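Local coordinates for protein tetraacyldisaccharide 4'-kinase (Aquifex aeolicus, PDB 4EHX) that transfers the gamma-phosphate of ATP to the 4'-position of a tetraacyldisaccharide 1-phosphate, forming lipid IVA in the biosynthesis of lipid A, at residues D149-L160 against I177-Y187; V114-G122 against L137-L146. All coordinates share one frame; numbering follows the deposited sequence.

Interaction 1: residues D149-L160 against I177-Y187; sequences DLNILLLKKKDL and IRRADALVLTY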
loop_
_atom_site.group_PDB
_atom_site.type_symbol
_atom_site.label_atom_id
_atom_site.label_comp_id
_atom_site.label_asym_id
_atom_site.label_seq_id
_atom_site.Cartn_x
_atom_site.Cartn_y
_atom_site.Cartn_z
ATOM N N ASP A 149 8.532 5.669 15.422
ATOM C CA ASP A 149 8.552 7.031 15.947
ATOM C C ASP A 149 7.330 7.846 15.520
ATOM O O ASP A 149 6.971 8.844 16.159
ATOM C CB ASP A 149 9.837 7.709 15.489
ATOM C CG ASP A 149 11.063 6.948 15.945
ATOM O OD1 ASP A 149 11.399 7.024 17.160
ATOM O OD2 ASP A 149 11.675 6.251 15.105
ATOM N N LEU A 150 6.695 7.414 14.437
ATOM C CA LEU A 150 5.473 8.043 13.969
ATOM C C LEU A 150 4.565 6.956 13.423
ATOM O O LEU A 150 4.863 6.340 12.388
ATOM C CB LEU A 150 5.778 9.084 12.883
ATOM C CG LEU A 150 4.579 9.848 12.285
ATOM C CD1 LEU A 150 3.753 10.539 13.371
ATOM C CD2 LEU A 150 5.038 10.870 11.252
ATOM N N ASN A 151 3.456 6.729 14.125
ATOM C CA ASN A 151 2.550 5.629 13.829
ATOM C C ASN A 151 1.348 6.172 13.082
ATOM O O ASN A 151 0.450 6.751 13.691
ATOM C CB ASN A 151 2.103 4.960 15.140
ATOM C CG ASN A 151 1.653 3.539 14.930
ATOM O OD1 ASN A 151 1.968 2.931 13.912
ATOM N ND2 ASN A 151 0.916 2.995 15.890
ATOM N N ILE A 152 1.341 6.009 11.766
ATOM C CA ILE A 152 0.294 6.591 10.934
ATOM C C ILE A 152 -0.746 5.540 10.585
ATOM O O ILE A 152 -0.420 4.488 10.030
ATOM C CB ILE A 152 0.859 7.180 9.645
ATOM C CG1 ILE A 152 1.930 8.231 9.972
ATOM C CG2 ILE A 152 -0.287 7.806 8.815
ATOM C CD1 ILE A 152 2.624 8.845 8.705
ATOM N N LEU A 153 -1.997 5.819 10.926
ATOM C CA LEU A 153 -3.075 4.878 10.669
ATOM C C LEU A 153 -4.031 5.457 9.655
ATOM O O LEU A 153 -4.546 6.567 9.833
ATOM C CB LEU A 153 -3.854 4.595 11.957
ATOM C CG LEU A 153 -5.050 3.646 11.783
ATOM C CD1 LEU A 153 -4.581 2.238 11.445
ATOM C CD2 LEU A 153 -5.954 3.638 13.054
ATOM N N LEU A 154 -4.287 4.697 8.600
ATOM C CA LEU A 154 -5.268 5.100 7.590
ATOM C C LEU A 154 -6.603 4.495 7.949
ATOM O O LEU A 154 -6.675 3.311 8.306
ATOM C CB LEU A 154 -4.854 4.608 6.200
ATOM C CG LEU A 154 -3.881 5.507 5.424
ATOM C CD1 LEU A 154 -2.612 5.789 6.215
ATOM C CD2 LEU A 154 -3.538 4.837 4.086
ATOM N N LEU A 155 -7.650 5.304 7.837
ATOM C CA LEU A 155 -9.014 4.884 8.133
ATOM C C LEU A 155 -9.934 5.316 7.014
ATOM O O LEU A 155 -9.926 6.485 6.634
ATOM C CB LEU A 155 -9.513 5.574 9.401
ATOM C CG LEU A 155 -9.349 5.009 10.807
ATOM C CD1 LEU A 155 -10.133 5.928 11.729
ATOM C CD2 LEU A 155 -9.849 3.565 10.928
ATOM N N LYS A 156 -10.753 4.402 6.504
ATOM C CA LYS A 156 -11.834 4.817 5.605
ATOM C C LYS A 156 -13.188 4.749 6.299
ATOM O O LYS A 156 -13.362 4.035 7.293
ATOM C CB LYS A 156 -11.843 3.990 4.321
ATOM C CG LYS A 156 -12.068 2.526 4.545
ATOM C CD LYS A 156 -11.857 1.745 3.274
ATOM C CE LYS A 156 -11.891 0.260 3.559
ATOM N NZ LYS A 156 -11.602 -0.528 2.333
ATOM N N LYS A 157 -14.156 5.497 5.784
ATOM C CA LYS A 157 -15.461 5.561 6.441
ATOM C C LYS A 157 -16.011 4.154 6.691
ATOM O O LYS A 157 -16.551 3.873 7.756
ATOM C CB LYS A 157 -16.451 6.399 5.619
ATOM C CG LYS A 157 -17.807 6.601 6.305
ATOM C CD LYS A 157 -18.757 7.395 5.405
ATOM C CE LYS A 157 -20.103 7.639 6.067
ATOM N NZ LYS A 157 -21.032 8.355 5.144
ATOM N N LYS A 158 -15.858 3.270 5.710
ATOM C CA LYS A 158 -16.348 1.890 5.831
ATOM C C LYS A 158 -15.800 1.161 7.072
ATOM O O LYS A 158 -16.502 0.339 7.683
ATOM C CB LYS A 158 -15.978 1.104 4.574
ATOM C CG LYS A 158 -16.611 -0.283 4.486
ATOM C CD LYS A 158 -16.011 -1.062 3.330
ATOM C CE LYS A 158 -16.636 -2.444 3.201
ATOM N NZ LYS A 158 -15.974 -3.249 2.131
ATOM N N ASP A 159 -14.550 1.453 7.431
ATOM C CA ASP A 159 -13.914 0.821 8.601
ATOM C C ASP A 159 -14.706 1.064 9.880
ATOM O O ASP A 159 -14.834 0.167 10.722
ATOM C CB ASP A 159 -12.487 1.345 8.804
ATOM C CG ASP A 159 -11.528 0.903 7.709
ATOM O OD1 ASP A 159 -11.753 -0.173 7.109
ATOM O OD2 ASP A 159 -10.531 1.622 7.457
ATOM N N LEU A 160 -15.220 2.284 10.038
ATOM C CA LEU A 160 -15.933 2.668 11.264
ATOM C C LEU A 160 -17.231 1.891 11.465
ATOM O O LEU A 160 -17.764 1.828 12.576
ATOM C CB LEU A 160 -16.230 4.168 11.265
ATOM C CG LEU A 160 -15.028 5.114 11.259
ATOM C CD1 LEU A 160 -15.499 6.553 11.189
ATOM C CD2 LEU A 160 -14.169 4.893 12.495
ATOM N N ILE A 177 -7.467 2.121 17.402
ATOM C CA ILE A 177 -7.183 3.442 16.850
ATOM C C ILE A 177 -6.329 4.257 17.833
ATOM O O ILE A 177 -5.521 5.092 17.429
ATOM C CB ILE A 177 -8.490 4.182 16.485
ATOM C CG1 ILE A 177 -9.075 3.569 15.209
ATOM C CG2 ILE A 177 -8.243 5.689 16.285
ATOM C CD1 ILE A 177 -10.509 4.000 14.906
ATOM N N ARG A 178 -6.480 3.986 19.126
ATOM C CA ARG A 178 -5.687 4.685 20.138
ATOM C C ARG A 178 -4.162 4.593 19.954
ATOM O O ARG A 178 -3.427 5.453 20.449
ATOM C CB ARG A 178 -6.077 4.225 21.555
ATOM C CG ARG A 178 -5.672 2.794 21.904
ATOM C CD ARG A 178 -6.305 2.394 23.246
ATOM N NE ARG A 178 -6.042 0.999 23.592
ATOM C CZ ARG A 178 -6.769 0.292 24.459
ATOM N NH1 ARG A 178 -7.815 0.849 25.062
ATOM N NH2 ARG A 178 -6.460 -0.974 24.717
ATOM N N ARG A 179 -3.681 3.551 19.276
ATOM C CA ARG A 179 -2.230 3.406 19.049
ATOM C C ARG A 179 -1.662 4.401 18.033
ATOM O O ARG A 179 -0.454 4.625 18.000
ATOM C CB ARG A 179 -1.848 1.991 18.608
ATOM C CG ARG A 179 -2.326 0.892 19.531
ATOM C CD ARG A 179 -1.439 -0.343 19.409
ATOM N NE ARG A 179 -1.294 -0.885 18.043
ATOM C CZ ARG A 179 -2.077 -1.825 17.504
ATOM N NH1 ARG A 179 -3.104 -2.328 18.184
ATOM N NH2 ARG A 179 -1.828 -2.279 16.281
ATOM N N ALA A 180 -2.522 4.985 17.205
ATOM C CA ALA A 180 -2.068 5.921 16.183
ATOM C C ALA A 180 -1.494 7.212 16.757
ATOM O O ALA A 180 -2.014 7.746 17.727
ATOM C CB ALA A 180 -3.211 6.251 15.201
ATOM N N ASP A 181 -0.428 7.717 16.135
ATOM C CA ASP A 181 0.034 9.074 16.407
ATOM C C ASP A 181 -0.677 10.062 15.509
ATOM O O ASP A 181 -0.816 11.240 15.843
ATOM C CB ASP A 181 1.534 9.193 16.164
ATOM C CG ASP A 181 2.338 8.378 17.131
ATOM O OD1 ASP A 181 2.050 8.441 18.352
ATOM O OD2 ASP A 181 3.260 7.682 16.668
ATOM N N ALA A 182 -1.078 9.589 14.335
ATOM C CA ALA A 182 -1.733 10.440 13.350
ATOM C C ALA A 182 -2.730 9.587 12.587
ATOM O O ALA A 182 -2.477 8.402 12.331
ATOM C CB ALA A 182 -0.707 11.047 12.382
ATOM N N LEU A 183 -3.866 10.183 12.243
ATOM C CA LEU A 183 -4.871 9.514 11.421
ATOM C C LEU A 183 -4.946 10.130 10.033
ATOM O O LEU A 183 -4.935 11.348 9.882
ATOM C CB LEU A 183 -6.258 9.612 12.059
ATOM C CG LEU A 183 -6.453 8.878 13.385
ATOM C CD1 LEU A 183 -7.873 9.069 13.881
ATOM C CD2 LEU A 183 -6.147 7.411 13.218
ATOM N N VAL A 184 -5.051 9.274 9.028
ATOM C CA VAL A 184 -5.276 9.723 7.662
ATOM C C VAL A 184 -6.621 9.166 7.246
ATOM O O VAL A 184 -6.807 7.945 7.214
ATOM C CB VAL A 184 -4.178 9.213 6.693
ATOM C CG1 VAL A 184 -4.494 9.646 5.243
ATOM C CG2 VAL A 184 -2.804 9.762 7.107
ATOM N N LEU A 185 -7.562 10.065 6.966
ATOM C CA LEU A 185 -8.928 9.680 6.640
ATOM C C LEU A 185 -9.046 9.580 5.131
ATOM O O LEU A 185 -9.071 10.591 4.435
ATOM C CB LEU A 185 -9.920 10.703 7.187
ATOM C CG LEU A 185 -9.829 11.065 8.678
ATOM C CD1 LEU A 185 -11.008 11.952 9.087
ATOM C CD2 LEU A 185 -9.758 9.835 9.581
ATOM N N THR A 186 -9.123 8.351 4.636
ATOM C CA THR A 186 -8.980 8.076 3.206
ATOM C C THR A 186 -10.296 7.968 2.419
ATOM O O THR A 186 -11.400 7.943 2.986
ATOM C CB THR A 186 -8.208 6.762 3.013
ATOM O OG1 THR A 186 -8.949 5.706 3.641
ATOM C CG2 THR A 186 -6.806 6.850 3.663
ATOM N N TYR A 187 -10.147 7.883 1.098
ATOM C CA TYR A 187 -11.264 7.799 0.152
ATOM C C TYR A 187 -12.231 8.971 0.261
ATOM O O TYR A 187 -13.431 8.823 0.022
ATOM C CB TYR A 187 -11.980 6.445 0.265
ATOM C CG TYR A 187 -11.115 5.291 -0.187
ATOM C CD1 TYR A 187 -10.249 4.652 0.701
ATOM C CD2 TYR A 187 -11.137 4.854 -1.510
ATOM C CE1 TYR A 187 -9.442 3.600 0.289
ATOM C CE2 TYR A 187 -10.333 3.802 -1.931
ATOM C CZ TYR A 187 -9.490 3.180 -1.026
ATOM O OH TYR A 187 -8.691 2.134 -1.430
HETATM O O HOH W 1 0.658 0.136 16.264
HETATM O O HOH W 2 -14.027 6.914 3.125
#

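Interaction 2: residues V114-G122 against L137-L146; sequences VASEDRYKG and LDDGFQHRKL. With EPE (4-(2-hydroxyethyl)-1-piperazine ethanesulfonic acid), chain B.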
loop_
_atom_site.group_PDB
_atom_site.type_symbol
_atom_site.label_atom_id
_atom_site.label_comp_id
_atom_site.label_asym_id
_atom_site.label_seq_id
_atom_site.Cartn_x
_atom_site.Cartn_y
_atom_site.Cartn_z
ATOM N N VAL A 114 13.029 -3.435 1.183
ATOM C CA VAL A 114 13.490 -4.677 1.785
ATOM C C VAL A 114 12.269 -5.480 2.231
ATOM O O VAL A 114 11.336 -4.932 2.819
ATOM C CB VAL A 114 14.442 -4.384 2.983
ATOM C CG1 VAL A 114 14.652 -5.636 3.834
ATOM C CG2 VAL A 114 15.771 -3.809 2.467
ATOM N N ALA A 115 12.263 -6.770 1.895
ATOM C CA ALA A 115 11.183 -7.661 2.287
ATOM C C ALA A 115 11.674 -8.557 3.422
ATOM O O ALA A 115 12.699 -9.229 3.307
ATOM C CB ALA A 115 10.721 -8.512 1.090
ATOM N N SER A 116 10.936 -8.555 4.520
ATOM C CA SER A 116 11.292 -9.371 5.658
ATOM C C SER A 116 10.073 -9.451 6.562
ATOM O O SER A 116 9.521 -8.431 6.946
ATOM C CB SER A 116 12.457 -8.704 6.397
ATOM O OG SER A 116 12.975 -9.535 7.405
ATOM N N GLU A 117 9.637 -10.667 6.880
ATOM C CA GLU A 117 8.544 -10.852 7.835
ATOM C C GLU A 117 8.841 -10.109 9.143
ATOM O O GLU A 117 7.987 -9.397 9.701
ATOM C CB GLU A 117 8.393 -12.347 8.125
ATOM C CG GLU A 117 7.192 -12.708 8.970
ATOM C CD GLU A 117 5.919 -12.769 8.156
ATOM O OE1 GLU A 117 6.009 -12.953 6.920
ATOM O OE2 GLU A 117 4.830 -12.631 8.752
ATOM N N ASP A 118 10.061 -10.283 9.644
ATOM C CA ASP A 118 10.496 -9.561 10.836
ATOM C C ASP A 118 11.062 -8.216 10.385
ATOM O O ASP A 118 12.149 -8.155 9.803
ATOM C CB ASP A 118 11.577 -10.367 11.562
ATOM C CG ASP A 118 11.903 -9.795 12.932
ATOM O OD1 ASP A 118 12.626 -8.796 12.989
ATOM O OD2 ASP A 118 11.446 -10.348 13.953
ATOM N N ARG A 119 10.323 -7.139 10.623
ATOM C CA ARG A 119 10.732 -5.834 10.091
ATOM C C ARG A 119 12.055 -5.354 10.692
ATOM O O ARG A 119 12.892 -4.769 10.001
ATOM C CB ARG A 119 9.629 -4.788 10.305
ATOM C CG ARG A 119 8.598 -4.682 9.164
ATOM C CD ARG A 119 7.831 -5.957 8.937
ATOM N NE ARG A 119 6.482 -5.682 8.432
ATOM C CZ ARG A 119 5.469 -6.540 8.473
ATOM N NH1 ARG A 119 5.637 -7.773 8.982
ATOM N NH2 ARG A 119 4.287 -6.157 7.996
ATOM N N TYR A 120 12.246 -5.593 11.989
ATOM C CA TYR A 120 13.503 -5.233 12.633
ATOM C C TYR A 120 14.725 -5.837 11.924
ATOM O O TYR A 120 15.691 -5.124 11.615
ATOM C CB TYR A 120 13.488 -5.645 14.111
ATOM C CG TYR A 120 14.758 -5.287 14.848
ATOM C CD1 TYR A 120 14.947 -4.012 15.368
ATOM C CD2 TYR A 120 15.772 -6.227 15.024
ATOM C CE1 TYR A 120 16.122 -3.677 16.048
ATOM C CE2 TYR A 120 16.935 -5.904 15.704
ATOM C CZ TYR A 120 17.099 -4.633 16.218
ATOM O OH TYR A 120 18.255 -4.312 16.888
ATOM N N LYS A 121 14.698 -7.150 11.677
ATOM C CA LYS A 121 15.798 -7.798 10.954
ATOM C C LYS A 121 15.981 -7.210 9.559
ATOM O O LYS A 121 17.102 -7.105 9.074
ATOM C CB LYS A 121 15.586 -9.313 10.848
ATOM C CG LYS A 121 15.700 -10.041 12.174
ATOM C CD LYS A 121 15.411 -11.534 12.009
ATOM C CE LYS A 121 15.736 -12.298 13.282
ATOM N NZ LYS A 121 15.291 -11.564 14.499
ATOM N N GLY A 122 14.880 -6.846 8.909
ATOM C CA GLY A 122 14.952 -6.201 7.605
ATOM C C GLY A 122 15.672 -4.870 7.760
ATOM O O GLY A 122 16.524 -4.511 6.946
ATOM N N LEU A 137 7.496 1.682 7.265
ATOM C CA LEU A 137 6.919 0.348 7.259
ATOM C C LEU A 137 5.689 0.451 6.379
ATOM O O LEU A 137 4.779 1.252 6.643
ATOM C CB LEU A 137 6.483 -0.096 8.667
ATOM C CG LEU A 137 7.449 0.151 9.832
ATOM C CD1 LEU A 137 6.915 -0.533 11.118
ATOM C CD2 LEU A 137 8.846 -0.383 9.503
ATOM N N ASP A 138 5.646 -0.327 5.312
ATOM C CA ASP A 138 4.400 -0.367 4.587
ATOM C C ASP A 138 3.589 -1.472 5.279
ATOM O O ASP A 138 4.045 -2.604 5.462
ATOM C CB ASP A 138 4.582 -0.545 3.074
ATOM C CG ASP A 138 4.980 -1.936 2.697
ATOM O OD1 ASP A 138 5.456 -2.651 3.589
ATOM O OD2 ASP A 138 4.834 -2.313 1.511
ATOM N N ASP A 139 2.409 -1.119 5.716
ATOM C CA ASP A 139 1.582 -2.072 6.410
ATOM C C ASP A 139 2.207 -2.525 7.738
ATOM O O ASP A 139 2.397 -3.716 7.987
ATOM C CB ASP A 139 1.264 -3.264 5.504
ATOM C CG ASP A 139 0.026 -3.989 5.962
ATOM O OD1 ASP A 139 -0.825 -3.302 6.562
ATOM O OD2 ASP A 139 -0.091 -5.215 5.764
ATOM N N GLY A 140 2.502 -1.562 8.602
ATOM C CA GLY A 140 3.221 -1.869 9.818
ATOM C C GLY A 140 2.444 -1.640 11.099
ATOM O O GLY A 140 3.009 -1.804 12.179
ATOM N N PHE A 141 1.162 -1.278 11.008
ATOM C CA PHE A 141 0.388 -0.970 12.240
ATOM C C PHE A 141 0.318 -2.129 13.257
ATOM O O PHE A 141 0.406 -1.919 14.474
ATOM C CB PHE A 141 -1.041 -0.493 11.904
ATOM C CG PHE A 141 -1.762 0.153 13.063
ATOM C CD1 PHE A 141 -1.429 1.441 13.485
ATOM C CD2 PHE A 141 -2.792 -0.507 13.711
ATOM C CE1 PHE A 141 -2.111 2.045 14.561
ATOM C CE2 PHE A 141 -3.490 0.090 14.771
ATOM C CZ PHE A 141 -3.142 1.364 15.197
ATOM N N GLN A 142 0.156 -3.346 12.759
ATOM C CA GLN A 142 0.087 -4.532 13.621
ATOM C C GLN A 142 1.460 -5.073 14.065
ATOM O O GLN A 142 1.537 -5.933 14.952
ATOM C CB GLN A 142 -0.674 -5.652 12.897
ATOM C CG GLN A 142 -2.186 -5.420 12.783
ATOM C CD GLN A 142 -2.554 -4.389 11.727
ATOM O OE1 GLN A 142 -1.962 -4.348 10.642
ATOM N NE2 GLN A 142 -3.533 -3.557 12.035
ATOM N N HIS A 143 2.537 -4.607 13.437
ATOM C CA HIS A 143 3.864 -5.160 13.729
ATOM C C HIS A 143 4.492 -4.501 14.961
ATOM O O HIS A 143 5.511 -3.810 14.860
ATOM C CB HIS A 143 4.792 -5.055 12.507
ATOM C CG HIS A 143 5.976 -5.975 12.582
ATOM N ND1 HIS A 143 5.878 -7.330 12.343
ATOM C CD2 HIS A 143 7.277 -5.740 12.882
ATOM C CE1 HIS A 143 7.065 -7.893 12.499
ATOM N NE2 HIS A 143 7.932 -6.950 12.828
ATOM N N ARG A 144 3.887 -4.730 16.127
ATOM C CA ARG A 144 4.199 -3.939 17.315
ATOM C C ARG A 144 5.577 -4.229 17.888
ATOM O O ARG A 144 6.112 -3.428 18.659
ATOM C CB ARG A 144 3.122 -4.129 18.384
ATOM C CG ARG A 144 1.749 -3.644 17.928
ATOM C CD ARG A 144 0.725 -3.653 19.063
ATOM N NE ARG A 144 1.027 -2.675 20.114
ATOM C CZ ARG A 144 0.303 -2.534 21.224
ATOM N NH1 ARG A 144 -0.773 -3.299 21.425
ATOM N NH2 ARG A 144 0.652 -1.640 22.141
ATOM N N LYS A 145 6.150 -5.363 17.493
ATOM C CA LYS A 145 7.500 -5.727 17.911
ATOM C C LYS A 145 8.539 -4.691 17.468
ATOM O O LYS A 145 9.617 -4.619 18.042
ATOM C CB LYS A 145 7.890 -7.116 17.364
ATOM C CG LYS A 145 9.234 -7.642 17.882
ATOM C CD LYS A 145 9.878 -8.688 16.955
ATOM C CE LYS A 145 8.932 -9.801 16.562
ATOM N NZ LYS A 145 9.678 -11.034 16.103
ATOM N N LEU A 146 8.234 -3.906 16.434
ATOM C CA LEU A 146 9.174 -2.862 16.009
ATOM C C LEU A 146 8.698 -1.483 16.422
ATOM O O LEU A 146 7.603 -1.056 16.038
ATOM C CB LEU A 146 9.438 -2.903 14.492
ATOM C CG LEU A 146 10.343 -1.805 13.905
ATOM C CD1 LEU A 146 11.726 -1.808 14.554
ATOM C CD2 LEU A 146 10.494 -2.013 12.373
HETATM N N1 EPE B . -0.364 -10.216 13.063
HETATM C C2 EPE B . -0.112 -11.643 12.818
HETATM C C3 EPE B . -1.409 -12.424 12.990
HETATM N N4 EPE B . -2.015 -12.175 14.283
HETATM C C5 EPE B . -2.058 -10.802 14.763
HETATM C C6 EPE B . -0.789 -10.009 14.458
HETATM C C7 EPE B . -3.080 -13.069 14.691
HETATM C C8 EPE B . -3.408 -12.923 16.170
HETATM O O8 EPE B . -2.212 -12.985 16.910
HETATM C C9 EPE B . 0.884 -9.480 12.816
HETATM C C10 EPE B . 1.102 -9.369 11.311
HETATM S S EPE B . 2.496 -8.290 10.897
HETATM O O1S EPE B . 3.457 -8.362 11.993
HETATM O O2S EPE B . 1.975 -6.943 10.764
HETATM O O3S EPE B . 3.108 -8.740 9.656
HETATM O O HOH W 3 10.435 -6.850 13.903
HETATM O O HOH W 4 5.854 -3.527 6.879
HETATM O O HOH W 5 1.582 -7.309 7.549
#

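Interaction 1: residues D149-L160 against I177-Y187
Strands 150-156 and 182-186 run parallel, pairing Ile-152 with Ala-182 through Leu-155 with Leu-185, their axes 4.6 Å apart at closest approach and turned by 29°. They are neighbours in the parallel core sheet of a P-loop kinase, and their bonds zigzag as parallel pairing requires: Leu-153 N gives to Ala-182 O and Leu-153 O receives Val-184 N, then Leu-155 repeats the pattern with Val-184 O and Thr-186 N. At the entrance to strand 182-186, Asn-151 O takes two donors, Asp-181 N in its carbonyl plane and Ala-182 N tilted from it.

Side chains alternate between the two faces. On one, Ile-152 CG2 meets Val-184 CG2 at 3.6 Å, and Leu-154 lies alongside Val-184 while crossing Thr-186 at about a right angle, its CG 3.7 Å from Thr-186 CG2. Phe-54 of helix 51-61, the helix that follows the P-loop, covers Ile-152, Leu-154 and Val-184. On the other face, Leu-153 and Leu-183 point the same way with their CD2 methyls in contact, and Ile-177 lies across the leucines of the first strand: its CG1 touches Leu-153 CD2, and its CD1 comes within 3.7 Å of Leu-155 CD1. The Ala-180 methyl packs on Leu-153 CB.

Both strand ends carry polar side-chain bonds. Beyond strand 150-156, Asp-159 OD2 receives Lys-156 N at 2.9 Å while its OD1 reaches Ser-45; Lys-156 NZ extends to Gly-48, so this end faces the predicted ATP loop. At the other end, Asp-181 OD2 accepts Asn-151 N at 2.7 Å on its anti side. Asn-151 OD1 accepts from Arg-148, and Arg-179 is salt-bridged to Glu-176 and Glu-172. With CG anti to the backbone N (chi1 -157°), Asn-151 directs ND2 to Arg-179 O, 3.0 Å away and well above that carbonyl's plane, and a water joins ND2 to Arg-179 NE.

Interaction 2: residues V114-G122 against L137-L146
Arg-119 lays its side chain over one face of the His-143 imidazole. Its CD stands above the ring centre, 3.9 Å from the centroid and 5° off the normal, a CH-pi contact; farther along, the guanidinium stacks on the ring with the planes 29° apart. A bend at chi2 (61°) lets the chain follow the ring. In-plane partners at the guanidinium rim help to fix its rotation: NH1 gives to Glu-117 O at 2.9 Å, NE to a water, and NH2 weakly to Asp-139 O.

Arginine and histidine together hold the sulfonate of a bound HEPES buffer molecule, each gripping a different oxygen. Arg-119 NH1 reaches O3S at 2.8 Å, and His-143 ND1 donates to O1S at 2.7 Å from the ring edge.

Asp-118 N-caps helix 119-130, OD1 using its anti lone pair for Lys-121 N. Its OD2 forms a salt bridge with Lys-145 NZ at 2.9 Å, NZ meeting OD2 nearly along the C-O bond and the two side chains crossing at about a right angle. Nearer the backbone, Leu-146 CD2 packs on Arg-119 CB at 3.6 Å, while CD1 meets the edge of the Tyr-120 ring.

The contact thus joins the start of helix 119-130, just after strand 112-116, to the turns after strand 134-138, where Asp-139 pairs with Arg-171 and touches Lys-51 of helix 51-61.

From the N terminus, the chain first enters interaction 2: strand 112-116 passes into helix 119-130, strand 134-138 returns to the sheet, and the turns that follow close the loop against the start of that helix. Interaction 1 opens only afterwards, when strand 150-156 and, beyond a long connection, strand 182-186 pair as neighbours. The two loops are therefore in series, neither nesting nor crossing. The centres of the two interactions lie about 18 Å apart, yet they meet at the Asn-151 end of the strand pair: Phe-141 packs on Asn-151 and Leu-153, and its carbonyl oxygen probably accepts a hydrogen bond from Arg-179 NH2. Interaction 1 lies within the sheet; interaction 2 joins a helix start to turns beside it.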